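Local structure of phosphatidylinositol transfer protein SFH5 (Saccharomyces cerevisiae, 6W32) at residues 205-209 and 238-243; 215-219 and 245-249. The protein binds and transfers phosphatidylinositol, regulates phosphatidylinositol 4,5-bisphosphate homeostasis at the plasma membrane, and binds heme b. One frame throughout, in Å; residues are numbered along the deposited sequence.

Contact 1: residues 205-209 and 238-243; sequences IGIFQ and FVDETT. With HEM (protoporphyrin IX containing Fe), chain D.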
loop_
_atom_site.group_PDB
_atom_site.type_symbol
_atom_site.label_atom_id
_atom_site.label_comp_id
_atom_site.label_asym_id
_atom_site.label_seq_id
_atom_site.Cartn_x
_atom_site.Cartn_y
_atom_site.Cartn_z
ATOM N N ILE A 205 0.253 7.675 7.408
ATOM C CA ILE A 205 -0.670 8.301 6.452
ATOM C C ILE A 205 0.082 9.168 5.452
ATOM O O ILE A 205 -0.158 9.082 4.235
ATOM C CB ILE A 205 -1.765 9.113 7.166
ATOM C CG1 ILE A 205 -2.807 8.162 7.774
ATOM C CG2 ILE A 205 -2.507 9.946 6.144
ATOM C CD1 ILE A 205 -3.641 8.777 8.807
ATOM N N GLY A 206 1.012 10.015 5.955
ATOM C CA GLY A 206 1.788 10.864 5.065
ATOM C C GLY A 206 2.540 10.069 4.016
ATOM O O GLY A 206 2.678 10.490 2.861
ATOM N N ILE A 207 2.994 8.887 4.376
ATOM C CA ILE A 207 3.778 8.129 3.429
ATOM C C ILE A 207 2.892 7.554 2.349
ATOM O O ILE A 207 3.150 7.744 1.159
ATOM C CB ILE A 207 4.572 7.055 4.171
ATOM C CG1 ILE A 207 5.749 7.732 4.860
ATOM C CG2 ILE A 207 4.964 5.951 3.222
ATOM C CD1 ILE A 207 6.322 6.894 5.910
ATOM N N PHE A 208 1.815 6.873 2.752
ATOM C CA PHE A 208 0.786 6.401 1.809
ATOM C C PHE A 208 0.328 7.515 0.875
ATOM O O PHE A 208 0.319 7.345 -0.350
ATOM C CB PHE A 208 -0.412 5.828 2.570
ATOM C CG PHE A 208 -0.118 4.551 3.320
ATOM C CD1 PHE A 208 1.093 3.880 3.163
ATOM C CD2 PHE A 208 -1.046 4.029 4.193
ATOM C CE1 PHE A 208 1.344 2.699 3.863
ATOM C CE2 PHE A 208 -0.792 2.863 4.906
ATOM C CZ PHE A 208 0.396 2.199 4.747
ATOM N N GLN A 209 -0.013 8.677 1.436
ATOM C CA GLN A 209 -0.429 9.805 0.605
ATOM C C GLN A 209 0.679 10.264 -0.349
ATOM O O GLN A 209 0.442 10.436 -1.549
ATOM C CB GLN A 209 -0.883 10.954 1.488
ATOM C CG GLN A 209 -2.212 10.722 2.199
ATOM C CD GLN A 209 -3.393 10.428 1.249
ATOM O OE1 GLN A 209 -4.010 11.348 0.706
ATOM N NE2 GLN A 209 -3.699 9.134 1.050
ATOM N N PHE A 238 -6.074 14.515 7.342
ATOM C CA PHE A 238 -4.755 14.222 6.809
ATOM C C PHE A 238 -4.765 13.435 5.497
ATOM O O PHE A 238 -3.687 13.067 5.021
ATOM C CB PHE A 238 -3.933 13.452 7.854
ATOM C CG PHE A 238 -3.773 14.182 9.144
ATOM C CD1 PHE A 238 -3.126 15.402 9.193
ATOM C CD2 PHE A 238 -4.292 13.658 10.315
ATOM C CE1 PHE A 238 -2.994 16.077 10.385
ATOM C CE2 PHE A 238 -4.155 14.330 11.521
ATOM C CZ PHE A 238 -3.515 15.545 11.553
ATOM N N VAL A 239 -5.926 13.150 4.898
ATOM C CA VAL A 239 -5.960 12.460 3.609
ATOM C C VAL A 239 -6.727 13.299 2.602
ATOM O O VAL A 239 -7.592 14.120 2.959
ATOM C CB VAL A 239 -6.575 11.050 3.678
ATOM C CG1 VAL A 239 -5.763 10.184 4.547
ATOM C CG2 VAL A 239 -7.969 11.109 4.247
ATOM N N ASP A 240 -6.423 13.057 1.322
ATOM C CA ASP A 240 -7.103 13.776 0.256
ATOM C C ASP A 240 -8.492 13.180 -0.076
ATOM O O ASP A 240 -8.783 11.987 0.140
ATOM C CB ASP A 240 -6.224 13.839 -0.990
ATOM C CG ASP A 240 -5.909 12.462 -1.601
ATOM O OD1 ASP A 240 -6.352 11.412 -1.067
ATOM O OD2 ASP A 240 -5.191 12.447 -2.645
ATOM N N GLU A 241 -9.360 14.059 -0.590
ATOM C CA GLU A 241 -10.683 13.711 -1.067
ATOM C C GLU A 241 -10.659 12.424 -1.879
ATOM O O GLU A 241 -11.537 11.569 -1.719
ATOM C CB GLU A 241 -11.260 14.859 -1.891
ATOM C CG GLU A 241 -10.603 15.042 -3.276
ATOM C CD GLU A 241 -9.038 15.118 -3.227
ATOM O OE1 GLU A 241 -8.355 14.555 -4.143
ATOM O OE2 GLU A 241 -8.499 15.746 -2.266
ATOM N N THR A 242 -9.653 12.245 -2.727
ATOM C CA THR A 242 -9.642 11.044 -3.545
ATOM C C THR A 242 -9.591 9.809 -2.662
ATOM O O THR A 242 -10.412 8.901 -2.817
ATOM C CB THR A 242 -8.489 11.066 -4.551
ATOM O OG1 THR A 242 -8.658 12.175 -5.454
ATOM C CG2 THR A 242 -8.444 9.744 -5.342
ATOM N N THR A 243 -8.687 9.761 -1.685
ATOM C CA THR A 243 -8.763 8.507 -0.949
ATOM C C THR A 243 -9.854 8.547 0.112
ATOM O O THR A 243 -10.410 7.497 0.420
ATOM C CB THR A 243 -7.396 8.047 -0.366
ATOM O OG1 THR A 243 -6.865 8.989 0.551
ATOM C CG2 THR A 243 -6.377 7.771 -1.504
HETATM C CHA HEM D . -5.262 5.421 9.986
HETATM C CHB HEM D . -3.788 3.258 14.005
HETATM C CHC HEM D . -8.132 4.039 15.977
HETATM C CHD HEM D . -9.772 5.779 11.731
HETATM C C1A HEM D . -4.503 4.760 10.915
HETATM C C2A HEM D . -3.123 4.433 10.713
HETATM C C3A HEM D . -2.669 3.852 11.842
HETATM C C4A HEM D . -3.798 3.792 12.757
HETATM C CMA HEM D . -1.274 3.284 12.204
HETATM C CAA HEM D . -2.437 4.850 9.402
HETATM C CBA HEM D . -2.116 3.781 8.383
HETATM C CGA HEM D . -2.619 2.412 8.638
HETATM O O1A HEM D . -1.984 1.812 9.562
HETATM O O2A HEM D . -2.899 1.824 7.541
HETATM C C1B HEM D . -4.808 3.332 14.908
HETATM C C2B HEM D . -4.729 2.887 16.271
HETATM C C3B HEM D . -5.922 3.097 16.832
HETATM C C4B HEM D . -6.805 3.690 15.829
HETATM C CMB HEM D . -3.457 2.275 16.893
HETATM C CAB HEM D . -6.326 2.752 18.281
HETATM C CBB HEM D . -6.884 3.643 19.080
HETATM C C1C HEM D . -8.993 4.563 15.031
HETATM C C2C HEM D . -10.421 4.931 15.175
HETATM C C3C HEM D . -10.860 5.414 13.991
HETATM C C4C HEM D . -9.748 5.369 13.054
HETATM C CMC HEM D . -11.281 4.779 16.457
HETATM C CAC HEM D . -12.296 5.907 13.661
HETATM C CBC HEM D . -12.910 5.579 12.500
HETATM C C1D HEM D . -8.713 5.901 10.874
HETATM C C2D HEM D . -8.727 6.505 9.563
HETATM C C3D HEM D . -7.286 6.400 9.058
HETATM C C4D HEM D . -6.575 5.740 10.099
HETATM C CMD HEM D . -9.900 7.127 8.801
HETATM C CAD HEM D . -6.649 6.812 7.726
HETATM C CBD HEM D . -6.364 5.517 6.956
HETATM C CGD HEM D . -5.844 5.884 5.589
HETATM O O1D HEM D . -5.397 4.951 4.843
HETATM O O2D HEM D . -5.638 7.125 5.360
HETATM N NA HEM D . -4.887 4.376 12.169
HETATM N NB HEM D . -6.078 3.815 14.670
HETATM N NC HEM D . -8.671 4.864 13.755
HETATM N ND HEM D . -7.403 5.474 11.163
HETATM FE FE HEM D . -6.793 4.532 12.907
#
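Q209, on helix 195-211, turns its amide against the start of helix 241-244 and uses both ends of it. OE1 accepts the backbone N-H of D240 at 3.0 Å; the bond is nearly straight at hydrogen (167°), but the donor stands above the carbonyl plane of the amide. NE2 donates to T243 OG1 at 3.2 Å, a more bent bond whose acceptor is tilted from the amide plane. The bonds at both ends are consistent with the modelled orientation of the amide. The bend at chi2 (-58°) folds the amide back from an extended course, and V239 CA and CB lie beside OE1.

D240 is the N-cap residue of helix 241-244. Its OD1 accepts from T243 N at 2.9 Å, above the carboxylate plane, and also from T243 OG1. The amide and carboxylate planes stand 85° apart, and OE1 and OD1 are neighbouring acceptors with no bond between them, each supplied by its own donors.

One helical turn before Q209, I205 makes the apolar half of the contact. Its CG2 packs on V239 CG1 at 3.6 Å, the two side chains crossing at about a right angle, and also lies near F238 O and 4.2 Å from F238 CB. I205 CG1 and CD1 face the heme instead, CG1 coming 3.7 Å from HEM CAA. V239 CG1 approaches propionate oxygen O2D, while F208 sets its ring edge, at CE2, near O2A. I205 and F208 of helix 195-211, with V239 from the loop just before helix 241-244, thus line part of the propionate side of the heme pocket in this CRAL-TRIO domain.

Contact 2: residues 215-219 and 245-249; sequences LLYAK and KKFVV. With HEM (protoporphyrin IX containing Fe), chain D.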
loop_
_atom_site.group_PDB
_atom_site.type_symbol
_atom_site.label_atom_id
_atom_site.label_comp_id
_atom_site.label_asym_id
_atom_site.label_seq_id
_atom_site.Cartn_x
_atom_site.Cartn_y
_atom_site.Cartn_z
ATOM N N LEU A 215 -3.071 3.443 -5.411
ATOM C CA LEU A 215 -3.005 2.019 -5.100
ATOM C C LEU A 215 -4.128 1.516 -4.201
ATOM O O LEU A 215 -4.272 0.301 -4.060
ATOM C CB LEU A 215 -1.656 1.663 -4.444
ATOM C CG LEU A 215 -0.516 1.840 -5.440
ATOM C CD1 LEU A 215 0.804 2.081 -4.726
ATOM C CD2 LEU A 215 -0.419 0.668 -6.430
ATOM N N LEU A 216 -4.918 2.387 -3.589
ATOM C CA LEU A 216 -6.026 1.935 -2.745
ATOM C C LEU A 216 -7.305 1.964 -3.554
ATOM O O LEU A 216 -7.563 2.940 -4.266
ATOM C CB LEU A 216 -6.181 2.834 -1.519
ATOM C CG LEU A 216 -7.059 2.405 -0.374
ATOM C CD1 LEU A 216 -6.448 1.261 0.309
ATOM C CD2 LEU A 216 -7.242 3.541 0.621
ATOM N N TYR A 217 -8.105 0.898 -3.456
ATOM C CA TYR A 217 -9.468 0.921 -4.014
ATOM C C TYR A 217 -10.493 1.225 -2.938
ATOM O O TYR A 217 -11.214 2.208 -3.057
ATOM C CB TYR A 217 -9.864 -0.385 -4.720
ATOM C CG TYR A 217 -11.266 -0.314 -5.305
ATOM C CD1 TYR A 217 -11.555 0.506 -6.396
ATOM C CD2 TYR A 217 -12.307 -1.052 -4.759
ATOM C CE1 TYR A 217 -12.859 0.598 -6.929
ATOM C CE2 TYR A 217 -13.590 -0.969 -5.272
ATOM C CZ TYR A 217 -13.865 -0.149 -6.362
ATOM O OH TYR A 217 -15.161 -0.093 -6.862
ATOM N N ALA A 218 -10.541 0.414 -1.879
ATOM C CA ALA A 218 -11.441 0.615 -0.754
ATOM C C ALA A 218 -10.729 0.289 0.538
ATOM O O ALA A 218 -9.926 -0.648 0.588
ATOM C CB ALA A 218 -12.671 -0.278 -0.841
ATOM N N LYS A 219 -11.057 1.035 1.589
ATOM C CA LYS A 219 -10.555 0.779 2.931
ATOM C C LYS A 219 -11.731 0.736 3.915
ATOM O O LYS A 219 -12.580 1.645 3.927
ATOM C CB LYS A 219 -9.528 1.837 3.311
ATOM C CG LYS A 219 -8.812 1.586 4.629
ATOM C CD LYS A 219 -7.420 2.201 4.605
ATOM C CE LYS A 219 -6.522 1.678 5.720
ATOM N NZ LYS A 219 -5.211 2.419 5.733
ATOM N N LYS A 245 -12.906 9.424 -0.310
ATOM C CA LYS A 245 -14.099 8.804 -0.877
ATOM C C LYS A 245 -14.052 7.274 -0.882
ATOM O O LYS A 245 -15.079 6.645 -1.191
ATOM C CB LYS A 245 -14.324 9.295 -2.311
ATOM C CG LYS A 245 -14.791 10.740 -2.429
ATOM C CD LYS A 245 -14.946 11.179 -3.899
ATOM C CE LYS A 245 -13.900 12.209 -4.350
ATOM N NZ LYS A 245 -13.815 13.474 -3.503
ATOM N N LYS A 246 -12.907 6.656 -0.583
ATOM C CA LYS A 246 -12.819 5.208 -0.577
ATOM C C LYS A 246 -12.949 4.632 0.819
ATOM O O LYS A 246 -12.856 3.412 0.983
ATOM C CB LYS A 246 -11.523 4.731 -1.214
ATOM C CG LYS A 246 -10.876 5.734 -2.194
ATOM C CD LYS A 246 -9.673 5.144 -2.951
ATOM C CE LYS A 246 -9.042 6.152 -3.910
ATOM N NZ LYS A 246 -8.182 5.550 -5.037
ATOM N N PHE A 247 -13.220 5.477 1.811
ATOM C CA PHE A 247 -13.353 5.076 3.210
ATOM C C PHE A 247 -14.784 4.666 3.575
ATOM O O PHE A 247 -15.735 5.380 3.266
ATOM C CB PHE A 247 -12.918 6.236 4.105
ATOM C CG PHE A 247 -11.450 6.450 4.128
ATOM C CD1 PHE A 247 -10.603 5.639 3.382
ATOM C CD2 PHE A 247 -10.894 7.435 4.936
ATOM C CE1 PHE A 247 -9.245 5.821 3.417
ATOM C CE2 PHE A 247 -9.542 7.617 4.962
ATOM C CZ PHE A 247 -8.720 6.803 4.197
ATOM N N VAL A 248 -14.911 3.551 4.296
ATOM C CA VAL A 248 -16.178 3.036 4.825
ATOM C C VAL A 248 -15.997 2.589 6.270
ATOM O O VAL A 248 -15.105 1.785 6.556
ATOM C CB VAL A 248 -16.690 1.829 4.026
ATOM C CG1 VAL A 248 -17.898 1.329 4.675
ATOM C CG2 VAL A 248 -16.958 2.197 2.605
ATOM N N VAL A 249 -16.876 3.038 7.163
ATOM C CA VAL A 249 -16.788 2.783 8.599
ATOM C C VAL A 249 -17.948 1.879 9.003
ATOM O O VAL A 249 -19.111 2.191 8.723
ATOM C CB VAL A 249 -16.838 4.100 9.390
ATOM C CG1 VAL A 249 -16.620 3.876 10.849
ATOM C CG2 VAL A 249 -15.837 5.079 8.826
HETATM C CHA HEM D . -5.262 5.421 9.986
HETATM C CHB HEM D . -3.788 3.258 14.005
HETATM C CHC HEM D . -8.132 4.039 15.977
HETATM C CHD HEM D . -9.772 5.779 11.731
HETATM C C1A HEM D . -4.503 4.760 10.915
HETATM C C2A HEM D . -3.123 4.433 10.713
HETATM C C3A HEM D . -2.669 3.852 11.842
HETATM C C4A HEM D . -3.798 3.792 12.757
HETATM C CMA HEM D . -1.274 3.284 12.204
HETATM C CAA HEM D . -2.437 4.850 9.402
HETATM C CBA HEM D . -2.116 3.781 8.383
HETATM C CGA HEM D . -2.619 2.412 8.638
HETATM O O1A HEM D . -1.984 1.812 9.562
HETATM O O2A HEM D . -2.899 1.824 7.541
HETATM C C1B HEM D . -4.808 3.332 14.908
HETATM C C2B HEM D . -4.729 2.887 16.271
HETATM C C3B HEM D . -5.922 3.097 16.832
HETATM C C4B HEM D . -6.805 3.690 15.829
HETATM C CMB HEM D . -3.457 2.275 16.893
HETATM C CAB HEM D . -6.326 2.752 18.281
HETATM C CBB HEM D . -6.884 3.643 19.080
HETATM C C1C HEM D . -8.993 4.563 15.031
HETATM C C2C HEM D . -10.421 4.931 15.175
HETATM C C3C HEM D . -10.860 5.414 13.991
HETATM C C4C HEM D . -9.748 5.369 13.054
HETATM C CMC HEM D . -11.281 4.779 16.457
HETATM C CAC HEM D . -12.296 5.907 13.661
HETATM C CBC HEM D . -12.910 5.579 12.500
HETATM C C1D HEM D . -8.713 5.901 10.874
HETATM C C2D HEM D . -8.727 6.505 9.563
HETATM C C3D HEM D . -7.286 6.400 9.058
HETATM C C4D HEM D . -6.575 5.740 10.099
HETATM C CMD HEM D . -9.900 7.127 8.801
HETATM C CAD HEM D . -6.649 6.812 7.726
HETATM C CBD HEM D . -6.364 5.517 6.956
HETATM C CGD HEM D . -5.844 5.884 5.589
HETATM O O1D HEM D . -5.397 4.951 4.843
HETATM O O2D HEM D . -5.638 7.125 5.360
HETATM N NA HEM D . -4.887 4.376 12.169
HETATM N NB HEM D . -6.078 3.815 14.670
HETATM N NC HEM D . -8.671 4.864 13.755
HETATM N ND HEM D . -7.403 5.474 11.163
HETATM FE FE HEM D . -6.793 4.532 12.907
#
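Two neighbouring parallel strands of the mixed CRAL-TRIO sheet, 216-222 and the outermost 247-250, meet here beside the heme propionates. K219 pairs with F247, their CA atoms 5.1 Å apart. The backbone of K219 bonds on both sides of F247: its N donates to K246 O at 3.0 Å and nearly straight (174°), while its O accepts from V248 N. Just before this pairing, K246 reaches back along the chain of 215-219, extended beyond CG, and its NZ donates to L216 O at 2.8 Å.

K219 and F247 direct their side chains to one face of the sheet. K219 CB lies 4.0 Å from F247 CD1, and L216 CD2 meets the ring edge at CE1, the two side chains crossing at about a right angle. Fully extended, with CG anti to the backbone N (chi1 -173°), K219, an established heme-binding residue, carries NZ to both propionates, donating to HEM O1D at 2.7 Å and to HEM O2A at 3.0 Å. The ring of F247 brings its edge to the other oxygen of the first propionate, CZ standing 3.3 Å from HEM O2D. R158 and Y138 also bond the heme. The ammonium group joining the two carboxylates would probably offset part of their charge and so favour their ionised form.

Contacts 1 and 2 are both partly buried, and their centres are 11 Å apart. Their segments alternate along the chain: helix 195-211 leads into strand 216-222, and helix 241-244 into strand 247-250, so the same two consecutive units meet once where a helix packs on the loop and first turn of a short helix, and again where their strands pair. The contacts touch where V239 CG2 packs on F247 CE2 at 3.9 Å. The bonds of one side-chain amide join 205-209 to 238-243, whereas main-chain bonds, helped by one lysine, join the sheet. At the heme, both bring a phenylalanine edge to a propionate, but only contact 2 of the two adds a positive charge, that of K219.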